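Local coordinates for cytochrome C-type biogenesis protein ccmF (Thermus thermophilus, PDB 6ZMQ) that binds heme b in the membrane and, as a cytochrome c heme lyase, probably serves the attachment of heme to apocytochrome c during cytochrome c maturation, at residues Y216-E221 and A278-Q282; R224-I229 and T641-L645; L140-L145 and Y204-A209. One frame throughout, in Å; residues are numbered along the deposited sequence.

Contact 1. Residues Y216-E221 and A278-Q282; sequences YQTWVE and AFVQQ
Gln217 and Gln281 hold each other reciprocally, each lending its side-chain NE2 to the backbone carbonyl of the other. Gln281 NE2 donates to Gln217 O at 3.1 Å, with the acceptor close to the plane of the Gln281 amide. The return bond, Gln217 NE2 to Gln281 O at 3.2 Å, reaches its acceptor from above the carbonyl plane. A bend at chi2 (74°) carries the Gln217 amide back along the Gln281 side chain, so that the two side chains run antiparallel to each other. Val220 packs against the same helix by both branches: CG1 meets Gln281 CG at 3.3 Å, and CG2 meets Ala278 CB at 3.4 Å. Shortening Gln281 to an alanine would probably leave Gln217 O without this donor and open a gap beside Val220 CG1. In the next shell, a type I turn from Gln217 to Val220 presents both residues to the helix. Val220 CB covers one face of the Trp219 ring, which also stacks with Phe292, while Asn291 makes a weak hydrogen bond to Gln281 OE1. The connection between helices 185-213 and 224-247 is thus fastened to helix 266-284, with helices 288-307 and 135-157 packing round Trp219.

Contact 2. Residues R224-I229 and T641-L645; sequences RWWTLI and TLYIL. With PTY (phosphatidylethanolamine), chain F.
Trp225 and Leu228 meet Ile644 through different first torsions. The indole CG of Trp225 stands opposite its own carbonyl carbon (chi1 -74°), which swings the six-membered ring toward helix 627-644. Leu228 instead places CG opposite its backbone N (chi1 174°), which leads its CD2 to Ile644 CG2. Both converge on that one methyl: Ile644 CG2 lies 3.7 Å from Leu228 CD2 and 3.9 Å from Trp225 CZ3, where it sits at the edge of the indole and in its plane. Leu645 passes the indole the other way, its CD2 3.6 Å from Trp225 CE3, and its other methyl, CD1, reaches Ile229 CG1 at 4.1 Å. No hydrogen bond crosses between the two segments; the fit is one of apolar surfaces. Arg224 backs the indole, laying CD over the centre of one ring face, and its own guanidinium plane faces Trp225 CZ3. NH2 of this arginine is hydrogen-bonded to heme atom O2D, with Arg502 close by, consistent with two cationic side chains gathered at the acidic edge of the heme. Phosphatidylethanolamine of chain F lies 3.3 Å from Trp225 CD1 through its O11, at the indole edge, and its C1 covers one face of the Trp226 ring. Trp225, Trp226 and Ile229 line the pocket of this lipid, and Trp225, Ile229 and Leu645 that of a second phosphatidylethanolamine, while Arg224, Leu228 and Ile644 belong to the heme pocket. Two helices predicted to span the membrane, far apart in sequence, lie side by side, consistent with a shared wall between heme and lipid.

Contact 3. Residues L140-L145 and Y204-A209; sequences LVLAVL and YAYAVA. With PTY (phosphatidylethanolamine), chain E.
Val141 reaches across to Ala205, Tyr206 and Ala209 with a single methyl. From its CB, the CG1 branch leaves opposite the carbonyl carbon (chi1 -68°) and enters the surface of the partner helix. There CG1 rests 3.7 Å from Tyr206 CA and, equally close, against the methyl CB of Ala209, while the backbone C of Ala205 lies beside it. The same methyl sits over one face of the Tyr206 ring, 4.2 Å from the centroid and 22° off the normal, a CH-pi contact displaced toward the rim. One turn on, Val144 splits its two branches: CG1 touches Ala205 CB at 3.7 Å, and CG2 approaches Tyr204 CE2 at 3.8 Å. Leu145 closes on the alanine methyl from another direction through CD2. Tyr204 is fixed by more than this packing, since its hydroxyl is hydrogen-bonded to Ala336 O, its ring stacks with Phe299, and Val208 CG2 covers one ring face. At the lipid side, Leu140 CD2 meets the acyl-chain end of phosphatidylethanolamine of chain E, 3.8 Å from C29. The small side chains of Ala205 and Ala209 let the helix segments approach to 8.3 Å between axes, with their directions 124° apart. Close packing over alanines, without a hydrogen bond between the segments, is common between helices of polytopic membrane proteins; here it joins helices 135-157 and 185-213 beside a bound lipid.

Contact 3 closes along the chain before either of the others opens, whereas contacts 1 and 2 interleave. Helix 185-213 carries half of contact 3, the loop after it supplies residues 216-221 to contact 1, and helix 224-247 then begins with contact 2. The centre of contact 1 is about 15 Å from those of contacts 2 and 3, which are about 21 Å apart. Contact 1 touches both: Gln282 packs on Arg224, and Trp219 on Ala207. Contacts 1 and 3 belong to the cytochrome c assembly part of the sequence, while contact 2 brings in helix 627-644. Through the two touches, packing runs from helix 135-157 to the heme pocket.

Contact 1. Residues Y216-E221 and A278-Q282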
loop_
_atom_site.group_PDB
_atom_site.type_symbol
_atom_site.label_atom_id
_atom_site.label_comp_id
_atom_site.label_asym_id
_atom_site.label_seq_id
_atom_site.Cartn_x
_atom_site.Cartn_y
_atom_site.Cartn_z
ATOM N N TYR A 216 -21.559 13.578 14.787
ATOM C CA TYR A 216 -21.380 12.684 13.647
ATOM C C TYR A 216 -20.718 13.319 12.438
ATOM O O TYR A 216 -20.399 12.597 11.485
ATOM C CB TYR A 216 -22.733 12.128 13.180
ATOM C CG TYR A 216 -23.541 11.449 14.246
ATOM C CD1 TYR A 216 -23.198 10.182 14.702
ATOM C CD2 TYR A 216 -24.670 12.065 14.782
ATOM C CE1 TYR A 216 -23.939 9.558 15.684
ATOM C CE2 TYR A 216 -25.421 11.450 15.760
ATOM C CZ TYR A 216 -25.053 10.199 16.203
ATOM O OH TYR A 216 -25.804 9.584 17.174
ATOM N N GLN A 217 -20.537 14.633 12.420
ATOM C CA GLN A 217 -19.955 15.282 11.258
ATOM C C GLN A 217 -18.564 15.838 11.523
ATOM O O GLN A 217 -17.700 15.751 10.643
ATOM C CB GLN A 217 -20.903 16.387 10.753
ATOM C CG GLN A 217 -20.279 17.661 10.190
ATOM C CD GLN A 217 -19.675 17.430 8.820
ATOM O OE1 GLN A 217 -20.059 16.499 8.123
ATOM N NE2 GLN A 217 -18.710 18.261 8.441
ATOM N N THR A 218 -18.305 16.305 12.749
ATOM C CA THR A 218 -17.078 17.019 13.085
ATOM C C THR A 218 -15.833 16.141 13.054
ATOM O O THR A 218 -14.723 16.673 12.956
ATOM C CB THR A 218 -17.206 17.658 14.474
ATOM O OG1 THR A 218 -16.032 18.431 14.754
ATOM C CG2 THR A 218 -17.382 16.591 15.554
ATOM N N TRP A 219 -15.997 14.818 13.123
ATOM C CA TRP A 219 -14.881 13.892 13.297
ATOM C C TRP A 219 -13.947 13.792 12.095
ATOM O O TRP A 219 -12.767 13.492 12.295
ATOM C CB TRP A 219 -15.419 12.496 13.617
ATOM C CG TRP A 219 -16.073 11.846 12.437
ATOM C CD1 TRP A 219 -17.325 12.097 11.965
ATOM C CD2 TRP A 219 -15.509 10.846 11.573
ATOM N NE1 TRP A 219 -17.575 11.322 10.861
ATOM C CE2 TRP A 219 -16.475 10.548 10.599
ATOM C CE3 TRP A 219 -14.280 10.180 11.524
ATOM C CZ2 TRP A 219 -16.259 9.601 9.598
ATOM C CZ3 TRP A 219 -14.064 9.244 10.521
ATOM C CH2 TRP A 219 -15.053 8.962 9.578
ATOM N N VAL A 220 -14.410 14.037 10.865
ATOM C CA VAL A 220 -13.584 13.686 9.717
ATOM C C VAL A 220 -12.762 14.881 9.243
ATOM O O VAL A 220 -11.717 14.687 8.602
ATOM C CB VAL A 220 -14.406 13.073 8.556
ATOM C CG1 VAL A 220 -15.147 14.109 7.770
ATOM C CG2 VAL A 220 -13.509 12.256 7.633
ATOM N N GLU A 221 -13.161 16.097 9.593
ATOM C CA GLU A 221 -12.442 17.280 9.167
ATOM C C GLU A 221 -11.339 17.657 10.140
ATOM O O GLU A 221 -10.412 18.378 9.754
ATOM C CB GLU A 221 -13.436 18.431 8.971
ATOM C CG GLU A 221 -14.674 18.300 9.848
ATOM C CD GLU A 221 -15.650 19.439 9.671
ATOM O OE1 GLU A 221 -16.410 19.720 10.617
ATOM O OE2 GLU A 221 -15.682 20.025 8.564
ATOM N N ALA A 278 -15.028 11.340 2.717
ATOM C CA ALA A 278 -14.592 12.248 3.782
ATOM C C ALA A 278 -14.525 13.622 3.185
ATOM O O ALA A 278 -15.032 14.495 3.774
ATOM C CB ALA A 278 -13.259 11.846 4.313
ATOM N N PHE A 279 -14.008 13.755 1.986
ATOM C CA PHE A 279 -13.997 15.078 1.362
ATOM C C PHE A 279 -15.417 15.621 1.211
ATOM O O PHE A 279 -15.618 16.774 1.479
ATOM C CB PHE A 279 -13.402 14.928 -0.024
ATOM C CG PHE A 279 -13.632 16.153 -0.841
ATOM C CD1 PHE A 279 -12.973 17.319 -0.550
ATOM C CD2 PHE A 279 -14.578 16.169 -1.829
ATOM C CE1 PHE A 279 -13.218 18.466 -1.269
ATOM C CE2 PHE A 279 -14.823 17.319 -2.544
ATOM C CZ PHE A 279 -14.137 18.464 -2.272
ATOM N N VAL A 280 -16.386 14.811 0.819
ATOM C CA VAL A 280 -17.753 15.356 0.626
ATOM C C VAL A 280 -18.277 15.924 1.928
ATOM O O VAL A 280 -18.719 17.038 1.923
ATOM C CB VAL A 280 -18.733 14.311 0.097
ATOM C CG1 VAL A 280 -20.152 14.784 0.224
ATOM C CG2 VAL A 280 -18.424 13.993 -1.333
ATOM N N GLN A 281 -18.214 15.171 3.006
ATOM C CA GLN A 281 -18.801 15.715 4.224
ATOM C C GLN A 281 -17.927 16.834 4.780
ATOM O O GLN A 281 -18.463 17.821 5.312
ATOM C CB GLN A 281 -19.108 14.636 5.267
ATOM C CG GLN A 281 -18.103 14.396 6.298
ATOM C CD GLN A 281 -18.487 13.295 7.268
ATOM O OE1 GLN A 281 -18.720 12.166 6.866
ATOM N NE2 GLN A 281 -18.521 13.616 8.557
ATOM N N GLN A 282 -16.594 16.765 4.505
ATOM C CA GLN A 282 -15.640 17.848 4.787
ATOM C C GLN A 282 -16.076 19.139 4.124
ATOM O O GLN A 282 -15.907 20.230 4.676
ATOM C CB GLN A 282 -14.217 17.503 4.307
ATOM C CG GLN A 282 -13.341 16.586 5.160
ATOM C CD GLN A 282 -12.054 16.209 4.440
ATOM O OE1 GLN A 282 -11.484 17.012 3.702
ATOM N NE2 GLN A 282 -11.622 14.969 4.613
#

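Contact 2. Residues R224-I229 and T641-L645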
loop_
_atom_site.group_PDB
_atom_site.type_symbol
_atom_site.label_atom_id
_atom_site.label_comp_id
_atom_site.label_asym_id
_atom_site.label_seq_id
_atom_site.Cartn_x
_atom_site.Cartn_y
_atom_site.Cartn_z
ATOM N N ARG A 224 -8.455 14.733 8.877
ATOM C CA ARG A 224 -8.376 14.637 7.418
ATOM C C ARG A 224 -6.964 14.342 6.911
ATOM O O ARG A 224 -6.793 13.610 5.922
ATOM C CB ARG A 224 -8.947 15.946 6.846
ATOM C CG ARG A 224 -8.630 16.310 5.406
ATOM C CD ARG A 224 -7.502 17.354 5.252
ATOM N NE ARG A 224 -7.389 17.966 3.921
ATOM C CZ ARG A 224 -7.096 17.350 2.773
ATOM N NH1 ARG A 224 -7.163 18.031 1.640
ATOM N NH2 ARG A 224 -6.745 16.068 2.724
ATOM N N TRP A 225 -5.945 14.831 7.616
ATOM C CA TRP A 225 -4.585 14.707 7.105
ATOM C C TRP A 225 -4.034 13.306 7.345
ATOM O O TRP A 225 -3.236 12.807 6.545
ATOM C CB TRP A 225 -3.703 15.795 7.723
ATOM C CG TRP A 225 -3.971 17.194 7.138
ATOM C CD1 TRP A 225 -4.271 18.315 7.857
ATOM C CD2 TRP A 225 -3.946 17.612 5.752
ATOM N NE1 TRP A 225 -4.460 19.388 7.024
ATOM C CE2 TRP A 225 -4.258 18.990 5.729
ATOM C CE3 TRP A 225 -3.698 16.964 4.535
ATOM C CZ2 TRP A 225 -4.327 19.719 4.545
ATOM C CZ3 TRP A 225 -3.763 17.698 3.366
ATOM C CH2 TRP A 225 -4.080 19.055 3.379
ATOM N N TRP A 226 -4.481 12.644 8.421
ATOM C CA TRP A 226 -4.137 11.238 8.631
ATOM C C TRP A 226 -4.796 10.350 7.591
ATOM O O TRP A 226 -4.212 9.348 7.171
ATOM C CB TRP A 226 -4.561 10.761 10.019
ATOM C CG TRP A 226 -3.715 11.239 11.121
ATOM C CD1 TRP A 226 -2.591 10.651 11.612
ATOM C CD2 TRP A 226 -3.956 12.389 11.931
ATOM N NE1 TRP A 226 -2.102 11.374 12.676
ATOM C CE2 TRP A 226 -2.921 12.452 12.886
ATOM C CE3 TRP A 226 -4.937 13.387 11.928
ATOM C CZ2 TRP A 226 -2.839 13.473 13.829
ATOM C CZ3 TRP A 226 -4.855 14.403 12.868
ATOM C CH2 TRP A 226 -3.814 14.438 13.805
ATOM N N THR A 227 -6.012 10.706 7.162
ATOM C CA THR A 227 -6.683 9.964 6.099
ATOM C C THR A 227 -5.944 10.099 4.772
ATOM O O THR A 227 -5.671 9.087 4.107
ATOM C CB THR A 227 -8.127 10.448 5.952
ATOM O OG1 THR A 227 -8.145 11.751 5.351
ATOM C CG2 THR A 227 -8.789 10.530 7.316
ATOM N N LEU A 228 -5.546 11.331 4.407
ATOM C CA LEU A 228 -4.800 11.527 3.160
ATOM C C LEU A 228 -3.409 10.896 3.223
ATOM O O LEU A 228 -3.015 10.192 2.288
ATOM C CB LEU A 228 -4.675 13.014 2.818
ATOM C CG LEU A 228 -3.763 13.270 1.599
ATOM C CD1 LEU A 228 -4.324 12.729 0.267
ATOM C CD2 LEU A 228 -3.309 14.688 1.481
ATOM N N ILE A 229 -2.690 11.082 4.336
ATOM C CA ILE A 229 -1.334 10.560 4.492
ATOM C C ILE A 229 -1.335 9.032 4.582
ATOM O O ILE A 229 -0.456 8.370 4.018
ATOM C CB ILE A 229 -0.673 11.255 5.704
ATOM C CG1 ILE A 229 -0.011 12.569 5.251
ATOM C CG2 ILE A 229 0.264 10.350 6.504
ATOM C CD1 ILE A 229 0.381 13.538 6.360
ATOM N N THR A 641 0.400 14.189 -4.548
ATOM C CA THR A 641 -0.073 14.010 -3.174
ATOM C C THR A 641 0.856 14.719 -2.184
ATOM O O THR A 641 0.409 15.210 -1.136
ATOM C CB THR A 641 -0.213 12.505 -2.892
ATOM O OG1 THR A 641 -1.200 11.968 -3.780
ATOM C CG2 THR A 641 -0.662 12.182 -1.454
ATOM N N LEU A 642 2.150 14.830 -2.524
ATOM C CA LEU A 642 3.014 15.737 -1.773
ATOM C C LEU A 642 2.626 17.203 -1.963
ATOM O O LEU A 642 2.869 18.021 -1.068
ATOM C CB LEU A 642 4.477 15.518 -2.156
ATOM C CG LEU A 642 5.105 14.231 -1.623
ATOM C CD1 LEU A 642 6.332 13.868 -2.435
ATOM C CD2 LEU A 642 5.469 14.397 -0.163
ATOM N N TYR A 643 2.029 17.562 -3.108
ATOM C CA TYR A 643 1.645 18.959 -3.329
ATOM C C TYR A 643 0.356 19.308 -2.588
ATOM O O TYR A 643 0.105 20.487 -2.306
ATOM C CB TYR A 643 1.534 19.276 -4.831
ATOM C CG TYR A 643 1.494 20.770 -5.159
ATOM C CD1 TYR A 643 2.677 21.477 -5.346
ATOM C CD2 TYR A 643 0.290 21.479 -5.245
ATOM C CE1 TYR A 643 2.672 22.832 -5.621
ATOM C CE2 TYR A 643 0.279 22.840 -5.513
ATOM C CZ TYR A 643 1.474 23.506 -5.706
ATOM O OH TYR A 643 1.484 24.854 -5.981
ATOM N N ILE A 644 -0.493 18.311 -2.295
ATOM C CA ILE A 644 -1.626 18.564 -1.394
ATOM C C ILE A 644 -1.120 18.961 -0.002
ATOM O O ILE A 644 -1.668 19.863 0.649
ATOM C CB ILE A 644 -2.572 17.347 -1.332
ATOM C CG1 ILE A 644 -2.889 16.820 -2.741
ATOM C CG2 ILE A 644 -3.854 17.709 -0.555
ATOM C CD1 ILE A 644 -4.053 17.489 -3.437
ATOM N N LEU A 645 -0.039 18.327 0.446
ATOM C CA LEU A 645 0.708 18.757 1.620
ATOM C C LEU A 645 1.607 19.949 1.262
ATOM O O LEU A 645 1.623 20.439 0.131
ATOM C CB LEU A 645 1.516 17.580 2.155
ATOM C CG LEU A 645 0.630 16.342 2.318
ATOM C CD1 LEU A 645 1.440 15.074 2.367
ATOM C CD2 LEU A 645 -0.246 16.452 3.550
HETATM C C1 PTY F . -0.456 14.286 11.027
HETATM C C2 PTY F . -6.697 18.413 10.416
HETATM C C3 PTY F . -5.529 18.658 11.372
HETATM O O4 PTY F . 0.426 13.230 11.274
HETATM C C5 PTY F . -0.824 16.751 11.467
HETATM C C6 PTY F . 0.118 15.554 11.651
HETATM O O7 PTY F . 1.328 15.819 10.993
HETATM C C8 PTY F . 2.446 16.133 11.781
HETATM O O10 PTY F . 2.358 16.913 12.671
HETATM C C11 PTY F . 3.795 15.471 11.476
HETATM C C12 PTY F . 4.787 15.746 12.608
HETATM C C13 PTY F . 6.140 15.069 12.359
HETATM C C14 PTY F . 6.793 15.617 11.089
HETATM C C15 PTY F . 8.280 15.258 11.055
HETATM C C16 PTY F . 8.735 15.233 9.595
HETATM C C17 PTY F . 9.927 14.289 9.406
HETATM C C18 PTY F . 9.585 12.998 8.644
HETATM C C19 PTY F . 8.520 13.171 7.556
HETATM C C20 PTY F . 8.872 12.356 6.307
HETATM C C21 PTY F . 8.748 10.850 6.561
HETATM C C22 PTY F . 9.109 10.093 5.278
HETATM C C23 PTY F . 8.444 8.714 5.214
HETATM C C24 PTY F . 9.498 7.623 5.443
HETATM C C25 PTY F . 9.367 6.520 4.387
HETATM C C26 PTY F . 10.562 5.567 4.455
HETATM C C27 PTY F . 10.776 4.911 3.092
HETATM C C28 PTY F . 12.256 4.565 2.945
HETATM C C29 PTY F . 12.688 4.693 1.487
HETATM C C30 PTY F . 0.516 12.267 10.262
HETATM C C31 PTY F . 1.624 11.211 10.299
HETATM O O30 PTY F . -0.276 12.255 9.378
HETATM C C32 PTY F . 3.032 11.799 10.393
HETATM C C33 PTY F . 4.044 10.665 10.211
HETATM C C34 PTY F . 5.144 11.082 9.235
HETATM C C35 PTY F . 5.639 9.839 8.497
HETATM C C36 PTY F . 6.344 8.912 9.491
HETATM C C37 PTY F . 7.459 8.124 8.792
HETATM C C38 PTY F . 8.185 7.201 9.776
HETATM C C39 PTY F . 9.243 6.345 9.077
HETATM C C40 PTY F . 10.456 6.174 9.990
HETATM C C41 PTY F . 11.592 5.470 9.248
HETATM C C42 PTY F . 12.459 6.521 8.560
HETATM C C43 PTY F . 13.861 6.478 9.164
HETATM C C44 PTY F . 14.839 7.010 8.121
HETATM P P1 PTY F . -3.167 17.767 12.107
HETATM O O11 PTY F . -4.466 17.787 11.089
HETATM O O12 PTY F . -3.679 17.691 13.526
HETATM O O13 PTY F . -2.415 19.069 11.963
HETATM O O14 PTY F . -2.170 16.480 11.777
HETATM N N1 PTY F . -7.642 19.511 10.528
#

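Contact 3. Residues L140-L145 and Y204-A209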
loop_
_atom_site.group_PDB
_atom_site.type_symbol
_atom_site.label_atom_id
_atom_site.label_comp_id
_atom_site.label_asym_id
_atom_site.label_seq_id
_atom_site.Cartn_x
_atom_site.Cartn_y
_atom_site.Cartn_z
ATOM N N LEU A 140 -12.534 8.443 24.520
ATOM C CA LEU A 140 -12.821 7.253 23.723
ATOM C C LEU A 140 -11.814 6.989 22.599
ATOM O O LEU A 140 -11.575 5.805 22.294
ATOM C CB LEU A 140 -14.243 7.293 23.173
ATOM C CG LEU A 140 -15.193 6.366 23.958
ATOM C CD1 LEU A 140 -16.423 6.084 23.177
ATOM C CD2 LEU A 140 -14.559 5.026 24.387
ATOM N N VAL A 141 -11.201 8.026 21.985
ATOM C CA VAL A 141 -10.139 7.754 21.005
ATOM C C VAL A 141 -8.932 7.139 21.702
ATOM O O VAL A 141 -8.306 6.215 21.158
ATOM C CB VAL A 141 -9.724 8.993 20.165
ATOM C CG1 VAL A 141 -10.807 9.433 19.230
ATOM C CG2 VAL A 141 -9.147 10.169 20.962
ATOM N N LEU A 142 -8.649 7.565 22.951
ATOM C CA LEU A 142 -7.568 6.929 23.694
ATOM C C LEU A 142 -7.906 5.493 24.064
ATOM O O LEU A 142 -7.025 4.633 23.990
ATOM C CB LEU A 142 -7.198 7.758 24.927
ATOM C CG LEU A 142 -6.562 9.131 24.660
ATOM C CD1 LEU A 142 -5.855 9.644 25.879
ATOM C CD2 LEU A 142 -5.572 9.055 23.501
ATOM N N ALA A 143 -9.184 5.212 24.384
ATOM C CA ALA A 143 -9.606 3.847 24.716
ATOM C C ALA A 143 -9.386 2.869 23.560
ATOM O O ALA A 143 -8.761 1.813 23.741
ATOM C CB ALA A 143 -11.068 3.844 25.138
ATOM N N VAL A 144 -9.808 3.244 22.345
ATOM C CA VAL A 144 -9.660 2.305 21.225
ATOM C C VAL A 144 -8.198 2.233 20.739
ATOM O O VAL A 144 -7.706 1.146 20.384
ATOM C CB VAL A 144 -10.659 2.652 20.099
ATOM C CG1 VAL A 144 -10.561 4.075 19.751
ATOM C CG2 VAL A 144 -10.493 1.770 18.847
ATOM N N LEU A 145 -7.453 3.356 20.772
ATOM C CA LEU A 145 -6.055 3.314 20.330
ATOM C C LEU A 145 -5.157 2.567 21.324
ATOM O O LEU A 145 -4.284 1.783 20.911
ATOM C CB LEU A 145 -5.541 4.732 20.063
ATOM C CG LEU A 145 -6.072 5.515 18.855
ATOM C CD1 LEU A 145 -5.283 6.798 18.690
ATOM C CD2 LEU A 145 -5.953 4.661 17.603
ATOM N N TYR A 204 -10.367 6.070 12.305
ATOM C CA TYR A 204 -11.251 4.995 12.772
ATOM C C TYR A 204 -11.594 5.164 14.239
ATOM O O TYR A 204 -12.769 5.057 14.618
ATOM C CB TYR A 204 -10.593 3.621 12.570
ATOM C CG TYR A 204 -11.274 2.478 13.329
ATOM C CD1 TYR A 204 -12.434 1.893 12.828
ATOM C CD2 TYR A 204 -10.744 1.967 14.529
ATOM C CE1 TYR A 204 -13.060 0.855 13.494
ATOM C CE2 TYR A 204 -11.376 0.932 15.208
ATOM C CZ TYR A 204 -12.533 0.384 14.681
ATOM O OH TYR A 204 -13.170 -0.654 15.325
ATOM N N ALA A 205 -10.572 5.488 15.044
ATOM C CA ALA A 205 -10.720 5.817 16.456
ATOM C C ALA A 205 -11.718 6.938 16.661
ATOM O O ALA A 205 -12.720 6.747 17.370
ATOM C CB ALA A 205 -9.355 6.213 17.017
ATOM N N TYR A 206 -11.541 8.032 15.900
ATOM C CA TYR A 206 -12.443 9.180 15.937
ATOM C C TYR A 206 -13.856 8.780 15.546
ATOM O O TYR A 206 -14.818 9.156 16.232
ATOM C CB TYR A 206 -11.922 10.281 15.015
ATOM C CG TYR A 206 -11.009 11.315 15.656
ATOM C CD1 TYR A 206 -9.657 11.058 15.847
ATOM C CD2 TYR A 206 -11.491 12.565 16.019
ATOM C CE1 TYR A 206 -8.811 12.001 16.402
ATOM C CE2 TYR A 206 -10.652 13.517 16.571
ATOM C CZ TYR A 206 -9.318 13.229 16.766
ATOM O OH TYR A 206 -8.486 14.172 17.322
ATOM N N ALA A 207 -13.968 7.875 14.554
ATOM C CA ALA A 207 -15.272 7.415 14.091
ATOM C C ALA A 207 -15.977 6.591 15.149
ATOM O O ALA A 207 -17.153 6.839 15.445
ATOM C CB ALA A 207 -15.118 6.599 12.828
ATOM N N VAL A 208 -15.237 5.697 15.822
ATOM C CA VAL A 208 -15.844 4.891 16.879
ATOM C C VAL A 208 -16.049 5.755 18.109
ATOM O O VAL A 208 -16.970 5.511 18.906
ATOM C CB VAL A 208 -14.975 3.630 17.079
ATOM C CG1 VAL A 208 -15.442 2.757 18.238
ATOM C CG2 VAL A 208 -15.002 2.798 15.811
ATOM N N ALA A 209 -15.312 6.859 18.191
ATOM C CA ALA A 209 -15.632 7.885 19.157
ATOM C C ALA A 209 -16.907 8.619 18.771
ATOM O O ALA A 209 -17.816 8.742 19.604
ATOM C CB ALA A 209 -14.451 8.828 19.251
HETATM C C1 PTY E . -4.613 -20.124 21.460
HETATM C C2 PTY E . -4.335 -26.953 19.334
HETATM C C3 PTY E . -4.633 -25.697 18.515
HETATM O O4 PTY E . -3.347 -19.530 21.487
HETATM C C5 PTY E . -4.905 -20.755 19.027
HETATM C C6 PTY E . -5.379 -19.831 20.165
HETATM O O7 PTY E . -5.300 -18.462 19.806
HETATM C C8 PTY E . -6.401 -17.653 20.185
HETATM O O10 PTY E . -7.268 -18.119 20.844
HETATM C C11 PTY E . -6.514 -16.176 19.758
HETATM C C12 PTY E . -7.691 -15.442 20.437
HETATM C C13 PTY E . -8.184 -14.214 19.639
HETATM C C14 PTY E . -8.468 -12.978 20.509
HETATM C C15 PTY E . -8.194 -11.666 19.755
HETATM C C16 PTY E . -9.086 -10.499 20.216
HETATM C C17 PTY E . -8.230 -9.329 20.731
HETATM C C18 PTY E . -8.898 -7.959 20.548
HETATM C C19 PTY E . -8.098 -6.871 21.276
HETATM C C20 PTY E . -8.919 -5.580 21.404
HETATM C C21 PTY E . -8.416 -4.724 22.572
HETATM C C22 PTY E . -9.589 -4.094 23.336
HETATM C C23 PTY E . -10.072 -2.816 22.641
HETATM C C24 PTY E . -11.144 -2.116 23.486
HETATM C C25 PTY E . -11.490 -0.730 22.932
HETATM C C26 PTY E . -12.966 -0.679 22.532
HETATM C C27 PTY E . -13.564 0.692 22.846
HETATM C C28 PTY E . -14.824 0.871 22.005
HETATM C C29 PTY E . -15.769 1.884 22.643
HETATM C C30 PTY E . -2.902 -19.287 22.793
HETATM C C31 PTY E . -3.392 -18.044 23.537
HETATM O O30 PTY E . -2.164 -20.048 23.328
HETATM C C32 PTY E . -3.174 -16.810 22.659
HETATM C C33 PTY E . -3.877 -15.580 23.237
HETATM C C34 PTY E . -3.436 -14.331 22.467
HETATM C C35 PTY E . -4.186 -13.101 22.983
HETATM C C36 PTY E . -3.360 -11.830 22.776
HETATM C C37 PTY E . -3.730 -10.802 23.845
HETATM C C38 PTY E . -4.291 -9.544 23.180
HETATM C C39 PTY E . -4.860 -8.578 24.221
HETATM C C40 PTY E . -6.387 -8.624 24.179
HETATM C C41 PTY E . -6.997 -7.454 24.953
HETATM C C42 PTY E . -7.258 -7.868 26.401
HETATM C C43 PTY E . -8.336 -6.968 27.000
HETATM C C44 PTY E . -7.666 -5.965 27.932
HETATM P P1 PTY E . -4.954 -23.357 19.649
HETATM O O11 PTY E . -4.003 -24.588 19.097
HETATM O O12 PTY E . -6.275 -23.384 18.918
HETATM O O13 PTY E . -5.219 -23.604 21.114
HETATM O O14 PTY E . -4.206 -21.889 19.485
HETATM N N1 PTY E . -5.585 -27.545 19.777
#